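Uracil-DNA glycosylase (Nitratifractor salsuginis, PDB 5X3G) is a single-chain alpha/beta protein of the uracil-DNA glycosylase family, with a four-stranded parallel sheet and helices as its framework. Local coordinates at residues D24-P29 against L66-V71; R19-D24 against R58-F63; L32-T37 against R187-K192. All coordinates share one frame; numbering follows the deposited sequence.

Contact 1: D24-P29 against L66-V71; sequences DEEWEP and LRPNEV
Charged groups meet first where Asp24 reaches Arg67, with OD1 of the aspartate 2.6 Å from NH2 of the arginine. The carboxylate lies over one face of the guanidinium, the two planes 23° apart, so this salt bridge is stacked rather than end-on. A chi1 of -173° swings the Asp24 carboxylate away from its own backbone N, and OD2 then takes the N-H of Glu26 at 2.8 Å, an Asx turn that steadies the acid. Glu26 OE1 adds a long ionic contact, 4.0 Å from Arg67 NE, at the guanidinium edge.

One direct hydrogen bond joins the segments: Trp27 NE1 donates to Leu66 O at 2.5 Å and 165°, with the oxygen almost exactly in the indole plane. Tryptophan suits the place because it offers a donor and a broad apolar surface together.

That surface receives Pro68, whose CG sits 3.6 Å from the centroid of the Trp27 six-membered ring in a CH-pi contact. At the ring's edge Val71 CG2 lies 4.0 Å from Trp27 CH2.

The 3-10 turn preceding helix 28-35 is thereby joined to the loop entering strand 73-77, while Phe63 packs edge-to-face with Trp27.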
loop_
_atom_site.group_PDB
_atom_site.type_symbol
_atom_site.label_atom_id
_atom_site.label_comp_id
_atom_site.label_asym_id
_atom_site.label_seq_id
_atom_site.Cartn_x
_atom_site.Cartn_y
_atom_site.Cartn_z
ATOM N N ASP A 24 -0.587 -17.283 0.791
ATOM C CA ASP A 24 -1.345 -18.510 0.992
ATOM C C ASP A 24 -1.928 -19.003 -0.330
ATOM O O ASP A 24 -2.188 -18.219 -1.246
ATOM C CB ASP A 24 -2.463 -18.278 2.007
ATOM C CG ASP A 24 -3.185 -19.552 2.381
ATOM O OD1 ASP A 24 -2.736 -20.243 3.320
ATOM O OD2 ASP A 24 -4.197 -19.870 1.729
ATOM N N GLU A 25 -2.141 -20.324 -0.424
ATOM C CA GLU A 25 -2.642 -20.888 -1.675
ATOM C C GLU A 25 -4.068 -20.440 -1.973
ATOM O O GLU A 25 -4.500 -20.492 -3.132
ATOM C CB GLU A 25 -2.578 -22.416 -1.664
ATOM C CG GLU A 25 -2.939 -23.086 -0.354
ATOM C CD GLU A 25 -2.607 -24.569 -0.366
ATOM O OE1 GLU A 25 -3.043 -25.288 0.558
ATOM O OE2 GLU A 25 -1.917 -25.014 -1.309
ATOM N N GLU A 26 -4.815 -20.000 -0.951
ATOM C CA GLU A 26 -6.140 -19.431 -1.192
ATOM C C GLU A 26 -6.106 -18.283 -2.189
ATOM O O GLU A 26 -7.136 -17.977 -2.800
ATOM C CB GLU A 26 -6.770 -18.916 0.101
ATOM C CG GLU A 26 -7.219 -19.964 1.091
ATOM C CD GLU A 26 -7.979 -19.344 2.245
ATOM O OE1 GLU A 26 -8.242 -18.123 2.193
ATOM O OE2 GLU A 26 -8.313 -20.071 3.203
ATOM N N TRP A 27 -4.957 -17.631 -2.352
ATOM C CA TRP A 27 -4.838 -16.519 -3.281
ATOM C C TRP A 27 -4.723 -16.956 -4.733
ATOM O O TRP A 27 -4.843 -16.106 -5.623
ATOM C CB TRP A 27 -3.633 -15.658 -2.905
ATOM C CG TRP A 27 -3.962 -14.639 -1.876
ATOM C CD1 TRP A 27 -3.597 -14.644 -0.561
ATOM C CD2 TRP A 27 -4.754 -13.466 -2.070
ATOM N NE1 TRP A 27 -4.106 -13.536 0.072
ATOM C CE2 TRP A 27 -4.821 -12.797 -0.833
ATOM C CE3 TRP A 27 -5.411 -12.914 -3.173
ATOM C CZ2 TRP A 27 -5.516 -11.603 -0.669
ATOM C CZ3 TRP A 27 -6.101 -11.732 -3.009
ATOM C CH2 TRP A 27 -6.149 -11.089 -1.766
ATOM N N GLU A 28 -4.513 -18.245 -4.997
ATOM C CA GLU A 28 -4.312 -18.689 -6.374
ATOM C C GLU A 28 -5.482 -18.397 -7.312
ATOM O O GLU A 28 -5.220 -17.988 -8.458
ATOM C CB GLU A 28 -3.967 -20.183 -6.391
ATOM C CG GLU A 28 -2.529 -20.471 -5.990
ATOM C CD GLU A 28 -2.110 -21.899 -6.278
ATOM O OE1 GLU A 28 -2.800 -22.576 -7.070
ATOM O OE2 GLU A 28 -1.084 -22.339 -5.720
ATOM N N PRO A 29 -6.755 -18.582 -6.931
ATOM C CA PRO A 29 -7.839 -18.295 -7.890
ATOM C C PRO A 29 -7.866 -16.857 -8.378
ATOM O O PRO A 29 -8.283 -16.608 -9.517
ATOM C CB PRO A 29 -9.107 -18.640 -7.097
ATOM C CG PRO A 29 -8.660 -19.624 -6.089
ATOM C CD PRO A 29 -7.281 -19.192 -5.697
ATOM N N LEU A 66 -3.032 -11.089 4.563
ATOM C CA LEU A 66 -4.452 -11.101 4.244
ATOM C C LEU A 66 -4.798 -12.290 3.358
ATOM O O LEU A 66 -4.040 -12.661 2.458
ATOM C CB LEU A 66 -4.851 -9.803 3.541
ATOM C CG LEU A 66 -4.915 -8.502 4.342
ATOM C CD1 LEU A 66 -5.115 -7.327 3.402
ATOM C CD2 LEU A 66 -6.032 -8.562 5.368
ATOM N N ARG A 67 -5.937 -12.885 3.625
ATOM C CA ARG A 67 -6.611 -13.828 2.752
ATOM C C ARG A 67 -7.710 -13.101 1.986
ATOM O O ARG A 67 -8.202 -12.066 2.447
ATOM C CB ARG A 67 -7.202 -14.986 3.562
ATOM C CG ARG A 67 -6.194 -15.587 4.530
ATOM C CD ARG A 67 -5.077 -16.301 3.783
ATOM N NE ARG A 67 -4.881 -17.674 4.238
ATOM C CZ ARG A 67 -3.981 -18.027 5.152
ATOM N NH1 ARG A 67 -3.199 -17.105 5.697
ATOM N NH2 ARG A 67 -3.855 -19.296 5.513
ATOM N N PRO A 68 -8.098 -13.593 0.804
ATOM C CA PRO A 68 -9.009 -12.812 -0.055
ATOM C C PRO A 68 -10.274 -12.314 0.630
ATOM O O PRO A 68 -10.709 -11.189 0.352
ATOM C CB PRO A 68 -9.327 -13.793 -1.189
ATOM C CG PRO A 68 -8.114 -14.646 -1.282
ATOM C CD PRO A 68 -7.627 -14.818 0.131
ATOM N N ASN A 69 -10.875 -13.101 1.525
ATOM C CA ASN A 69 -12.124 -12.688 2.156
ATOM C C ASN A 69 -11.918 -11.735 3.324
ATOM O O ASN A 69 -12.905 -11.285 3.913
ATOM C CB ASN A 69 -12.920 -13.910 2.623
ATOM C CG ASN A 69 -12.349 -14.540 3.879
ATOM O OD1 ASN A 69 -11.138 -14.528 4.099
ATOM N ND2 ASN A 69 -13.222 -15.092 4.714
ATOM N N GLU A 70 -10.673 -11.421 3.681
ATOM C CA GLU A 70 -10.385 -10.436 4.713
ATOM C C GLU A 70 -10.124 -9.049 4.141
ATOM O O GLU A 70 -9.981 -8.093 4.908
ATOM C CB GLU A 70 -9.186 -10.888 5.552
ATOM C CG GLU A 70 -9.264 -12.334 6.009
ATOM C CD GLU A 70 -8.004 -12.787 6.716
ATOM O OE1 GLU A 70 -6.905 -12.571 6.165
ATOM O OE2 GLU A 70 -8.112 -13.356 7.822
ATOM N N VAL A 71 -10.066 -8.918 2.818
ATOM C CA VAL A 71 -9.837 -7.625 2.180
ATOM C C VAL A 71 -11.122 -6.808 2.278
ATOM O O VAL A 71 -12.136 -7.148 1.663
ATOM C CB VAL A 71 -9.391 -7.783 0.723
ATOM C CG1 VAL A 71 -9.178 -6.415 0.082
ATOM C CG2 VAL A 71 -8.122 -8.615 0.646
HETATM O O HOH W 1 -1.449 -14.975 2.271
HETATM O O HOH W 2 -10.495 -15.693 1.440
#

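Contact 2: R19-D24 against R58-F63; sequences RLNGVD and RLLAAF
The amide of Asn21 meets the backbone N-H of Leu60 above its carbonyl plane, 57° out of it, in a nearly straight bond (Leu60 N to Asn21 OD1 2.8 Å, 171°). Leu59 N, at 2.9 Å from Asn21 OD1, is almost as close but too poorly aligned to bond. Asn21 ND2 donates to Leu17 O and Arg56 O; asparagine suits this buried position by giving and accepting at once. The Phe63 ring has Leu60 O in its plane at the edge, with Leu31 and Leu165 as neighbours.

Val23 meets the stem of Phe63, the side chains lying side by side and pointing the same way. With chi1 at -173°, Val23 CG1 stands anti to the backbone N, which sends it to 3.8 Å from Phe63 CB and CG2 to 4.0 Å from Leu60 CB. A water accepts from Asp24 N at 2.9 Å and lies 2.7 Å from Phe63 O, bridging the backbones.

Gly22, the first residue out of helical geometry after helix 11-20, takes a positive phi, easy without a side chain, in a Schellman motif. This capped helix end packs against a type I beta turn, Arg58 to Ala61, that leads into a 3-10 turn.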
loop_
_atom_site.group_PDB
_atom_site.type_symbol
_atom_site.label_atom_id
_atom_site.label_comp_id
_atom_site.label_asym_id
_atom_site.label_seq_id
_atom_site.Cartn_x
_atom_site.Cartn_y
_atom_site.Cartn_z
ATOM N N ARG A 19 4.820 -18.807 -3.108
ATOM C CA ARG A 19 5.377 -19.416 -1.900
ATOM C C ARG A 19 6.573 -18.628 -1.376
ATOM O O ARG A 19 6.736 -18.471 -0.161
ATOM C CB ARG A 19 5.771 -20.868 -2.169
ATOM C CG ARG A 19 4.604 -21.833 -2.220
ATOM C CD ARG A 19 5.105 -23.263 -2.202
ATOM N NE ARG A 19 6.198 -23.463 -3.154
ATOM C CZ ARG A 19 6.034 -23.890 -4.401
ATOM N NH1 ARG A 19 4.820 -24.167 -4.856
ATOM N NH2 ARG A 19 7.085 -24.042 -5.194
ATOM N N LEU A 20 7.422 -18.131 -2.279
ATOM C CA LEU A 20 8.588 -17.355 -1.871
ATOM C C LEU A 20 8.178 -16.071 -1.164
ATOM O O LEU A 20 8.834 -15.641 -0.207
ATOM C CB LEU A 20 9.454 -17.041 -3.090
ATOM C CG LEU A 20 10.726 -16.232 -2.832
ATOM C CD1 LEU A 20 11.674 -16.992 -1.923
ATOM C CD2 LEU A 20 11.409 -15.848 -4.135
ATOM N N ASN A 21 7.097 -15.443 -1.623
ATOM C CA ASN A 21 6.557 -14.253 -0.982
ATOM C C ASN A 21 5.734 -14.571 0.261
ATOM O O ASN A 21 5.301 -13.642 0.950
ATOM C CB ASN A 21 5.703 -13.465 -1.980
ATOM C CG ASN A 21 6.538 -12.725 -3.006
ATOM O OD1 ASN A 21 6.759 -11.520 -2.889
ATOM N ND2 ASN A 21 7.013 -13.444 -4.015
ATOM N N GLY A 22 5.514 -15.848 0.566
ATOM C CA GLY A 22 4.720 -16.215 1.723
ATOM C C GLY A 22 3.233 -16.011 1.549
ATOM O O GLY A 22 2.534 -15.726 2.526
ATOM N N VAL A 23 2.728 -16.149 0.331
ATOM C CA VAL A 23 1.311 -15.966 0.047
ATOM C C VAL A 23 0.609 -17.306 0.210
ATOM O O VAL A 23 1.143 -18.353 -0.176
ATOM C CB VAL A 23 1.110 -15.390 -1.368
ATOM C CG1 VAL A 23 -0.347 -15.030 -1.598
ATOM C CG2 VAL A 23 2.017 -14.184 -1.597
ATOM N N ASP A 24 -0.587 -17.283 0.791
ATOM C CA ASP A 24 -1.345 -18.510 0.992
ATOM C C ASP A 24 -1.928 -19.003 -0.330
ATOM O O ASP A 24 -2.188 -18.219 -1.246
ATOM C CB ASP A 24 -2.463 -18.278 2.007
ATOM C CG ASP A 24 -3.185 -19.552 2.381
ATOM O OD1 ASP A 24 -2.736 -20.243 3.320
ATOM O OD2 ASP A 24 -4.197 -19.870 1.729
ATOM N N ARG A 58 9.563 -10.183 -2.393
ATOM C CA ARG A 58 8.707 -9.167 -1.793
ATOM C C ARG A 58 7.677 -8.598 -2.755
ATOM O O ARG A 58 6.869 -7.758 -2.339
ATOM C CB ARG A 58 9.551 -8.013 -1.239
ATOM C CG ARG A 58 9.788 -8.057 0.252
ATOM C CD ARG A 58 11.254 -7.841 0.548
ATOM N NE ARG A 58 11.504 -7.638 1.968
ATOM C CZ ARG A 58 12.672 -7.865 2.557
ATOM N NH1 ARG A 58 13.695 -8.322 1.848
ATOM N NH2 ARG A 58 12.814 -7.644 3.857
ATOM N N LEU A 59 7.683 -9.023 -4.023
ATOM C CA LEU A 59 6.792 -8.438 -5.021
ATOM C C LEU A 59 5.334 -8.497 -4.579
ATOM O O LEU A 59 4.545 -7.595 -4.889
ATOM C CB LEU A 59 6.971 -9.157 -6.359
ATOM C CG LEU A 59 8.280 -8.894 -7.104
ATOM C CD1 LEU A 59 8.420 -9.823 -8.302
ATOM C CD2 LEU A 59 8.363 -7.437 -7.540
ATOM N N LEU A 60 4.964 -9.545 -3.841
ATOM C CA LEU A 60 3.586 -9.795 -3.437
ATOM C C LEU A 60 3.407 -9.715 -1.923
ATOM O O LEU A 60 2.512 -10.355 -1.367
ATOM C CB LEU A 60 3.132 -11.161 -3.943
ATOM C CG LEU A 60 3.276 -11.422 -5.440
ATOM C CD1 LEU A 60 3.170 -12.908 -5.720
ATOM C CD2 LEU A 60 2.218 -10.655 -6.216
ATOM N N ALA A 61 4.252 -8.930 -1.248
ATOM C CA ALA A 61 4.197 -8.857 0.210
ATOM C C ALA A 61 2.842 -8.365 0.709
ATOM O O ALA A 61 2.445 -8.681 1.839
ATOM C CB ALA A 61 5.309 -7.950 0.735
ATOM N N ALA A 62 2.122 -7.597 -0.113
ATOM C CA ALA A 62 0.797 -7.130 0.274
ATOM C C ALA A 62 -0.207 -8.269 0.417
ATOM O O ALA A 62 -1.239 -8.094 1.076
ATOM C CB ALA A 62 0.288 -6.110 -0.742
ATOM N N PHE A 63 0.071 -9.429 -0.176
ATOM C CA PHE A 63 -0.803 -10.592 -0.102
ATOM C C PHE A 63 -0.328 -11.632 0.906
ATOM O O PHE A 63 -0.938 -12.701 1.008
ATOM C CB PHE A 63 -0.925 -11.254 -1.484
ATOM C CG PHE A 63 -1.391 -10.323 -2.577
ATOM C CD1 PHE A 63 -2.723 -10.293 -2.960
ATOM C CD2 PHE A 63 -0.494 -9.498 -3.238
ATOM C CE1 PHE A 63 -3.155 -9.446 -3.972
ATOM C CE2 PHE A 63 -0.919 -8.649 -4.248
ATOM C CZ PHE A 63 -2.249 -8.625 -4.614
HETATM O O HOH W 1 -1.449 -14.975 2.271
#

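Contact 3: L32-T37 against R187-K192; sequences LPALMT and RAFIEK
Ala34 faces Phe189 at the point where the two backbones come nearest, their CA atoms 4.4 Å apart. Its methyl points at the other helix, and CB stops 3.4 Å from Phe189 CD1, approaching the ring obliquely. Phe189 runs alongside Leu35 and points the same way, and Leu35 CD2 lies 3.6 Å from Phe189 CE1. The backbone of Leu35 comes to the edge of the same ring, its N near the ring plane. An aromatic ring is slim when turned edge-on like this, which suits helices so close together; Trp186 packs edge-to-face with it, and Leu171 touches it too.

Helix 179-196 is the connection between the parallel strands 164-168 and 203-207, a beta-alpha-beta crossover that passes strand 73-77, the strand between them in the sheet. Helix 28-35, from the N-terminal part of the chain, packs on this crossover helix; the small Ala34 is consistent with the close approach to Phe189, while Ala188 presents its methyl to Thr37.

Thr37 meets Ala188 beyond the helical turns, with Thr37 CB 3.7 Å from Ala188 CB. Its chi1 of 67° turns OG1 back over the preceding turn, where it donates to Ala34 O at 2.5 Å. The same carbonyl accepts from Thr37 N, so two bonds grip it. Phe189 N is close to Thr37 OG1 but badly angled, and is not bonded to it.

Lys192 runs from Ala34 toward Pro33. Bent at chi2 (62°), its chain brings CG to 3.6 Å from Ala34 N and CE to 3.8 Å from Pro33 CB. Lysine serves here through its flexible methylenes, which pack on Ala34 and on Pro33 CB while the ammonium group continues to a salt bridge with Glu195.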
loop_
_atom_site.group_PDB
_atom_site.type_symbol
_atom_site.label_atom_id
_atom_site.label_comp_id
_atom_site.label_asym_id
_atom_site.label_seq_id
_atom_site.Cartn_x
_atom_site.Cartn_y
_atom_site.Cartn_z
ATOM N N LEU A 32 -3.178 -15.967 -9.572
ATOM C CA LEU A 32 -2.580 -16.636 -10.726
ATOM C C LEU A 32 -3.156 -16.138 -12.047
ATOM O O LEU A 32 -2.367 -15.838 -12.959
ATOM C CB LEU A 32 -2.719 -18.156 -10.579
ATOM C CG LEU A 32 -1.438 -18.923 -10.247
ATOM C CD1 LEU A 32 -0.749 -18.312 -9.038
ATOM C CD2 LEU A 32 -1.741 -20.392 -10.006
ATOM N N PRO A 33 -4.480 -16.028 -12.231
ATOM C CA PRO A 33 -4.978 -15.390 -13.465
ATOM C C PRO A 33 -4.413 -14.000 -13.689
ATOM O O PRO A 33 -3.894 -13.710 -14.776
ATOM C CB PRO A 33 -6.497 -15.370 -13.250
ATOM C CG PRO A 33 -6.755 -16.533 -12.382
ATOM C CD PRO A 33 -5.590 -16.590 -11.436
ATOM N N ALA A 34 -4.489 -13.133 -12.675
ATOM C CA ALA A 34 -3.958 -11.779 -12.795
ATOM C C ALA A 34 -2.516 -11.791 -13.288
ATOM O O ALA A 34 -2.191 -11.182 -14.316
ATOM C CB ALA A 34 -4.066 -11.061 -11.448
ATOM N N LEU A 35 -1.643 -12.515 -12.581
ATOM C CA LEU A 35 -0.242 -12.594 -12.976
ATOM C C LEU A 35 -0.076 -13.161 -14.379
ATOM O O LEU A 35 0.863 -12.783 -15.091
ATOM C CB LEU A 35 0.541 -13.439 -11.974
ATOM C CG LEU A 35 0.809 -12.775 -10.626
ATOM C CD1 LEU A 35 1.386 -13.775 -9.632
ATOM C CD2 LEU A 35 1.745 -11.588 -10.819
HETATM N N MSE A 36 -0.971 -14.051 -14.801
HETATM C CA MSE A 36 -0.832 -14.664 -16.116
HETATM C C MSE A 36 -1.187 -13.699 -17.244
HETATM O O MSE A 36 -1.071 -14.050 -18.419
HETATM C CB MSE A 36 -1.687 -15.928 -16.215
HETATM C CG MSE A 36 -1.086 -17.126 -15.492
HETATM SE SE MSE A 36 -2.076 -18.781 -15.769
HETATM C CE MSE A 36 -3.576 -18.481 -14.565
ATOM N N THR A 37 -1.617 -12.484 -16.891
ATOM C CA THR A 37 -1.839 -11.462 -17.908
ATOM C C THR A 37 -0.553 -10.745 -18.301
ATOM O O THR A 37 -0.528 -10.062 -19.330
ATOM C CB THR A 37 -2.877 -10.445 -17.426
ATOM O OG1 THR A 37 -2.347 -9.700 -16.324
ATOM C CG2 THR A 37 -4.156 -11.154 -16.986
ATOM N N ARG A 187 -1.235 -3.092 -15.901
ATOM C CA ARG A 187 -2.639 -2.694 -15.894
ATOM C C ARG A 187 -3.568 -3.895 -16.061
ATOM O O ARG A 187 -4.607 -3.983 -15.398
ATOM C CB ARG A 187 -2.887 -1.654 -16.987
ATOM C CG ARG A 187 -4.332 -1.221 -17.104
ATOM C CD ARG A 187 -4.461 -0.121 -18.130
ATOM N NE ARG A 187 -3.534 0.968 -17.833
ATOM C CZ ARG A 187 -2.929 1.706 -18.757
ATOM N NH1 ARG A 187 -3.158 1.476 -20.042
ATOM N NH2 ARG A 187 -2.094 2.671 -18.398
ATOM N N ALA A 188 -3.212 -4.834 -16.942
ATOM C CA ALA A 188 -4.026 -6.038 -17.103
ATOM C C ALA A 188 -4.047 -6.877 -15.831
ATOM O O ALA A 188 -5.078 -7.483 -15.501
ATOM C CB ALA A 188 -3.515 -6.869 -18.280
ATOM N N PHE A 189 -2.921 -6.926 -15.114
ATOM C CA PHE A 189 -2.881 -7.595 -13.820
ATOM C C PHE A 189 -3.861 -6.952 -12.847
ATOM O O PHE A 189 -4.623 -7.648 -12.163
ATOM C CB PHE A 189 -1.455 -7.558 -13.262
ATOM C CG PHE A 189 -1.356 -7.918 -11.802
ATOM C CD1 PHE A 189 -1.194 -9.236 -11.412
ATOM C CD2 PHE A 189 -1.401 -6.935 -10.823
ATOM C CE1 PHE A 189 -1.099 -9.571 -10.076
ATOM C CE2 PHE A 189 -1.306 -7.267 -9.486
ATOM C CZ PHE A 189 -1.154 -8.584 -9.108
ATOM N N ILE A 190 -3.853 -5.618 -12.768
ATOM C CA ILE A 190 -4.747 -4.926 -11.840
ATOM C C ILE A 190 -6.203 -5.167 -12.220
ATOM O O ILE A 190 -7.042 -5.476 -11.366
ATOM C CB ILE A 190 -4.425 -3.421 -11.787
ATOM C CG1 ILE A 190 -3.003 -3.189 -11.271
ATOM C CG2 ILE A 190 -5.420 -2.706 -10.891
ATOM C CD1 ILE A 190 -2.773 -3.731 -9.881
ATOM N N GLU A 191 -6.523 -5.023 -13.509
ATOM C CA GLU A 191 -7.894 -5.236 -13.969
ATOM C C GLU A 191 -8.381 -6.640 -13.637
ATOM O O GLU A 191 -9.518 -6.819 -13.181
ATOM C CB GLU A 191 -7.989 -4.979 -15.474
ATOM N N LYS A 192 -7.536 -7.653 -13.853
ATOM C CA LYS A 192 -7.941 -9.016 -13.525
ATOM C C LYS A 192 -8.099 -9.203 -12.019
ATOM O O LYS A 192 -9.024 -9.891 -11.565
ATOM C CB LYS A 192 -6.931 -10.015 -14.086
ATOM C CG LYS A 192 -7.398 -11.451 -13.993
ATOM C CD LYS A 192 -8.656 -11.644 -14.817
ATOM C CE LYS A 192 -9.193 -13.052 -14.679
ATOM N NZ LYS A 192 -10.367 -13.282 -15.566
#

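The three contacts follow the N-terminal part of the chain as it passes over the rest of the protein. Contacts 1 and 2, their centres about 11 Å apart, share Asp24 and one bridging water, and they touch where Trp27 NE1 packs 3.4 Å from Phe63 O. Contact 3 lies about 15 Å from contact 1 between centres; both use helix 28-35, and they meet at Glu28 O and Pro33 CD, 3.3 Å apart. Contacts 2 and 3 do not touch, their nearest atoms being about 4 Å apart, yet Leu18 of helix 11-20 reaches both Val23 and Leu35. Contacts 1 and 2 pack this part of the chain on the 58-71 region, and contact 3 packs it on the crossover helix 179-196.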